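Local structure of probable branched-chain-amino-acid aminotransferase (Thermotoga maritima MSB8, 3CSW) at residues A[125-130]-A[235-240]; A[157-160]-A[164-167]. The protein probably catalyses the reversible, pyridoxal-phosphate-dependent exchange of amino groups between leucine, isoleucine or valine and 2-oxoglutarate, a late step of branched-chain amino acid biosynthesis. All blocks are in the same frame, centred on the assembly; numbering follows the deposited sequence. Where two conformers were deposited one is given.

Interaction 1 (A[125-130]-A[235-240]); sequences VEVKIS and MFLTHT. With PLP (pyridoxal-5'-phosphate), chain E.
Two mixed sheets of the class-IV aminotransferase fold pack face to face here, in the domain that holds pyridoxal phosphate, with V127 of one touching M235 and L237 of the other. Strands 125-129 and 235-239 run at 90° to each other, their axes 9.3 Å apart at the closest, so the contact is a small, buried patch made wholly of apolar side chains. V127 is its hub, and its two methyls divide the work: CG1 lies 3.8 Å from CD1 of L237, while CG2 stands 4.0 Å from CE of the selenomethionine M235. The latter pair meets tip to tip, because M235 is fully extended, with CG anti to its backbone N (chi1 177°), and spends its whole length reaching the other sheet. L237 instead slides past V127 in the opposite direction. V125 adds a looser touch, its CG2 4.4 Å from L237 CD1. V247, on strand 243-247, packs against both V127 and L237 and continues the apolar layer. Beyond L237 the strand runs on to the cofactor: H239, hydrogen-bonded through NE2 to OH of Y163, precedes T240, where the strand has ended. T240 grips one phosphate oxygen twice, its backbone N donating to PLP O3P at 3.1 Å and its hydroxyl OG1 donating to the same O3P at 2.8 Å.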
# COMPACT_ATOMS: atom_id res chain seq x y z
N VAL A 125 11.38 -7.55 29.86
CA VAL A 125 9.98 -7.89 29.61
C VAL A 125 9.87 -8.70 28.31
O VAL A 125 10.84 -8.79 27.53
CB VAL A 125 9.08 -6.61 29.53
CG1 VAL A 125 9.18 -5.79 30.83
CG2 VAL A 125 9.43 -5.74 28.29
N GLU A 126 8.70 -9.32 28.14
CA GLU A 126 8.29 -10.01 26.90
C GLU A 126 7.44 -9.07 26.06
O GLU A 126 6.57 -8.39 26.59
CB GLU A 126 7.44 -11.25 27.22
CG GLU A 126 6.66 -11.89 26.02
CD GLU A 126 7.52 -12.75 25.10
OE1 GLU A 126 8.48 -13.35 25.59
OE2 GLU A 126 7.21 -12.87 23.91
N VAL A 127 7.69 -9.02 24.75
CA VAL A 127 6.86 -8.27 23.81
C VAL A 127 6.55 -9.21 22.63
O VAL A 127 7.26 -10.20 22.39
CB VAL A 127 7.52 -6.95 23.29
CG1 VAL A 127 7.86 -6.04 24.43
CG2 VAL A 127 8.78 -7.23 22.48
N LYS A 128 5.48 -8.91 21.91
CA LYS A 128 5.12 -9.69 20.74
C LYS A 128 4.75 -8.77 19.58
O LYS A 128 4.26 -7.66 19.81
CB LYS A 128 3.94 -10.62 21.06
CG LYS A 128 4.30 -11.68 22.02
CD LYS A 128 3.13 -12.54 22.41
CE LYS A 128 3.55 -13.51 23.49
NZ LYS A 128 2.52 -14.56 23.65
N ILE A 129 4.97 -9.24 18.35
CA ILE A 129 4.49 -8.53 17.14
C ILE A 129 2.95 -8.48 17.18
O ILE A 129 2.28 -9.50 17.35
CB ILE A 129 5.00 -9.19 15.80
CG1 ILE A 129 6.53 -9.27 15.74
CG2 ILE A 129 4.52 -8.42 14.56
CD1 ILE A 129 7.25 -7.92 15.93
N SER A 130 2.38 -7.29 17.03
CA SER A 130 0.93 -7.09 16.98
C SER A 130 0.33 -7.58 15.64
O SER A 130 1.02 -7.56 14.60
CB SER A 130 0.65 -5.59 17.11
OG SER A 130 -0.72 -5.28 17.08
N MSE A 235 17.37 -5.14 22.61
CA MSE A 235 16.14 -4.41 22.32
C MSE A 235 15.57 -3.83 23.62
O MSE A 235 15.73 -4.41 24.69
CB MSE A 235 15.15 -5.34 21.64
CG MSE A 235 13.77 -4.75 21.33
SE MSE A 235 12.61 -6.02 20.43
CE MSE A 235 11.14 -4.92 20.23
N PHE A 236 14.96 -2.65 23.54
CA PHE A 236 14.28 -2.03 24.69
C PHE A 236 13.17 -1.08 24.24
O PHE A 236 13.11 -0.67 23.06
CB PHE A 236 15.27 -1.36 25.67
CG PHE A 236 15.97 -0.09 25.15
CD1 PHE A 236 15.35 1.15 25.24
CD2 PHE A 236 17.27 -0.15 24.65
CE1 PHE A 236 16.00 2.31 24.80
CE2 PHE A 236 17.93 0.99 24.21
CZ PHE A 236 17.28 2.23 24.29
N LEU A 237 12.29 -0.76 25.19
CA LEU A 237 11.17 0.14 24.99
C LEU A 237 11.36 1.40 25.82
O LEU A 237 12.06 1.39 26.83
CB LEU A 237 9.86 -0.51 25.43
CG LEU A 237 9.53 -1.91 24.92
CD1 LEU A 237 8.26 -2.44 25.60
CD2 LEU A 237 9.44 -1.92 23.38
N THR A 238 10.72 2.49 25.39
CA THR A 238 10.73 3.73 26.16
C THR A 238 9.30 4.27 26.29
O THR A 238 8.57 4.35 25.31
CB THR A 238 11.65 4.81 25.49
OG1 THR A 238 11.14 5.18 24.21
CG2 THR A 238 13.08 4.30 25.32
N HIS A 239 8.90 4.64 27.49
CA HIS A 239 7.62 5.33 27.70
C HIS A 239 7.64 6.13 29.01
O HIS A 239 8.45 5.86 29.88
CB HIS A 239 6.41 4.35 27.63
CG HIS A 239 6.42 3.27 28.67
ND1 HIS A 239 5.61 3.31 29.80
CD2 HIS A 239 7.10 2.10 28.74
CE1 HIS A 239 5.81 2.21 30.51
NE2 HIS A 239 6.70 1.47 29.90
N THR A 240 6.75 7.10 29.14
CA THR A 240 6.75 8.03 30.25
C THR A 240 6.87 7.41 31.65
O THR A 240 7.74 7.80 32.45
CB THR A 240 5.49 8.97 30.21
OG1 THR A 240 5.63 9.95 29.17
CG2 THR A 240 5.32 9.70 31.51
N1 PLP E . 3.86 5.32 21.17
C2 PLP E . 2.50 5.38 21.45
C2A PLP E . 1.56 4.78 20.46
C3 PLP E . 2.05 6.00 22.65
O3 PLP E . 0.72 5.99 22.98
C4 PLP E . 3.00 6.55 23.54
C4A PLP E . 2.56 7.15 24.85
O4A PLP E . 2.34 6.41 25.83
C5 PLP E . 4.37 6.47 23.24
C6 PLP E . 4.78 5.86 22.05
C5A PLP E . 5.43 6.83 24.26
O4P PLP E . 5.65 8.23 24.26
P PLP E . 6.22 9.03 25.56
O1P PLP E . 6.05 10.55 25.36
O2P PLP E . 7.68 8.70 25.74
O3P PLP E . 5.40 8.53 26.74

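Interaction 2 (A[157-160]-A[164-167]); sequences REIV and DVIL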
# COMPACT_ATOMS: atom_id res chain seq x y z
N ARG A 157 -5.61 -4.17 23.29
CA ARG A 157 -6.43 -5.31 23.68
C ARG A 157 -5.75 -6.66 23.45
O ARG A 157 -6.25 -7.69 23.90
CB ARG A 157 -7.79 -5.27 22.96
CG ARG A 157 -8.65 -4.09 23.40
CD ARG A 157 -9.98 -4.06 22.65
NE ARG A 157 -10.89 -5.13 23.03
CZ ARG A 157 -11.71 -5.10 24.08
NH1 ARG A 157 -11.75 -4.05 24.88
NH2 ARG A 157 -12.48 -6.15 24.33
N GLU A 158 -4.64 -6.65 22.73
CA GLU A 158 -3.81 -7.84 22.49
C GLU A 158 -2.78 -8.10 23.58
O GLU A 158 -2.13 -9.12 23.57
CB GLU A 158 -3.06 -7.71 21.17
CG GLU A 158 -3.94 -7.67 19.94
CD GLU A 158 -3.12 -7.56 18.65
OE1 GLU A 158 -1.98 -7.08 18.70
OE2 GLU A 158 -3.64 -7.93 17.59
N ILE A 159 -2.60 -7.18 24.52
CA ILE A 159 -1.58 -7.35 25.54
C ILE A 159 -2.13 -8.31 26.59
O ILE A 159 -2.87 -7.89 27.48
CB ILE A 159 -1.15 -6.01 26.18
CG1 ILE A 159 -0.69 -5.00 25.12
CG2 ILE A 159 -0.05 -6.28 27.20
CD1 ILE A 159 -0.64 -3.56 25.64
N VAL A 160 -1.80 -9.60 26.47
CA VAL A 160 -2.27 -10.63 27.39
C VAL A 160 -1.08 -11.29 28.11
O VAL A 160 -0.94 -11.13 29.33
CB VAL A 160 -3.18 -11.70 26.71
CG1 VAL A 160 -3.78 -12.61 27.74
CG2 VAL A 160 -4.30 -11.04 25.95
N ASP A 164 4.02 -5.27 26.14
CA ASP A 164 3.48 -4.42 25.08
C ASP A 164 3.56 -5.23 23.79
O ASP A 164 4.27 -6.22 23.72
CB ASP A 164 4.27 -3.10 24.99
CG ASP A 164 3.52 -2.00 24.23
OD1 ASP A 164 2.37 -2.22 23.81
OD2 ASP A 164 4.08 -0.89 24.05
N VAL A 165 2.78 -4.83 22.79
CA VAL A 165 2.82 -5.41 21.44
C VAL A 165 3.48 -4.39 20.48
O VAL A 165 3.35 -3.18 20.66
CB VAL A 165 1.42 -5.84 20.92
CG1 VAL A 165 0.89 -7.03 21.74
CG2 VAL A 165 0.42 -4.66 20.91
N ILE A 166 4.23 -4.89 19.49
CA ILE A 166 4.92 -4.07 18.52
C ILE A 166 4.10 -3.93 17.22
O ILE A 166 3.84 -4.92 16.52
CB ILE A 166 6.33 -4.66 18.22
CG1 ILE A 166 7.09 -4.96 19.53
CG2 ILE A 166 7.11 -3.78 17.29
CD1 ILE A 166 7.17 -3.84 20.57
N LEU A 167 3.66 -2.71 16.93
CA LEU A 167 2.97 -2.38 15.69
C LEU A 167 3.99 -2.10 14.59
O LEU A 167 4.90 -1.27 14.76
CB LEU A 167 2.03 -1.17 15.84
CG LEU A 167 0.74 -1.27 16.65
CD1 LEU A 167 1.04 -1.13 18.13
CD2 LEU A 167 -0.34 -0.27 16.18
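This is a local, partly buried packing contact between a loop and the strand that follows it: E158 and I159, just after helix 150-156, fold back against D164 and V165 of strand 164-168. V165 takes most of the contact from the strand side. Its CG1 sits 4.0 Å from CB of E158 and 4.2 Å from CG1 of I159, and the side chains of V165 and E158 cross at about a right angle. Further out, E158 lies against V165 with OE1, 4.1 Å from CG2; extended beyond CG, the chain carries this oxygen to S130, whose OG is hydrogen-bonded to it. I159 meets D164 at an oblique angle, its CD1 3.8 Å from OD1, an apolar methyl against a carboxylate oxygen. That oxygen is busy: it accepts the backbone N of V165 at 2.8 Å, from 42° out of the carboxylate plane and with a bent N-H...O angle of 131°, and is also hydrogen-bonded to OG of S178. OD2 is bonded to OG of S180 and to the backbone N of F179, so both ends of the carboxylate are held and its rotation is fixed. With an alanine here the V165 and F179 amides and the hydroxyls of S178 and S180 would probably all lose their carboxylate partner, leaving residues 178-180 less firmly tied to the strand. D164 lies about 11 Å, side chain to side chain, from K145, the probable cofactor-bearing lysine. Strand 125-129, helix 150-156 and the parallel neighbour 164-168 together make a beta-alpha-beta crossover of the class-IV aminotransferase fold.

How the interactions relate
The centres of the two interactions lie 9 Å apart, and strands 125-129 and 164-168, which are parallel neighbours in one mixed sheet, join them. Along the chain interaction 2 is nested inside interaction 1: strand 125-129 comes first, then the 157-160 loop and strand 164-168, and last strand 235-239 of the second sheet. The bridges are direct, with I166 N 2.8 Å from K128 O as a probable hydrogen bond between the strands, and V127 CB packed 3.4 Å from D164 O. I166 also packs on V127, M235 and L237, widening the apolar layer of interaction 1. One sheet is thus packed on two fronts, against the strand that leads to the phosphate-binding T240 and against its own connecting loop.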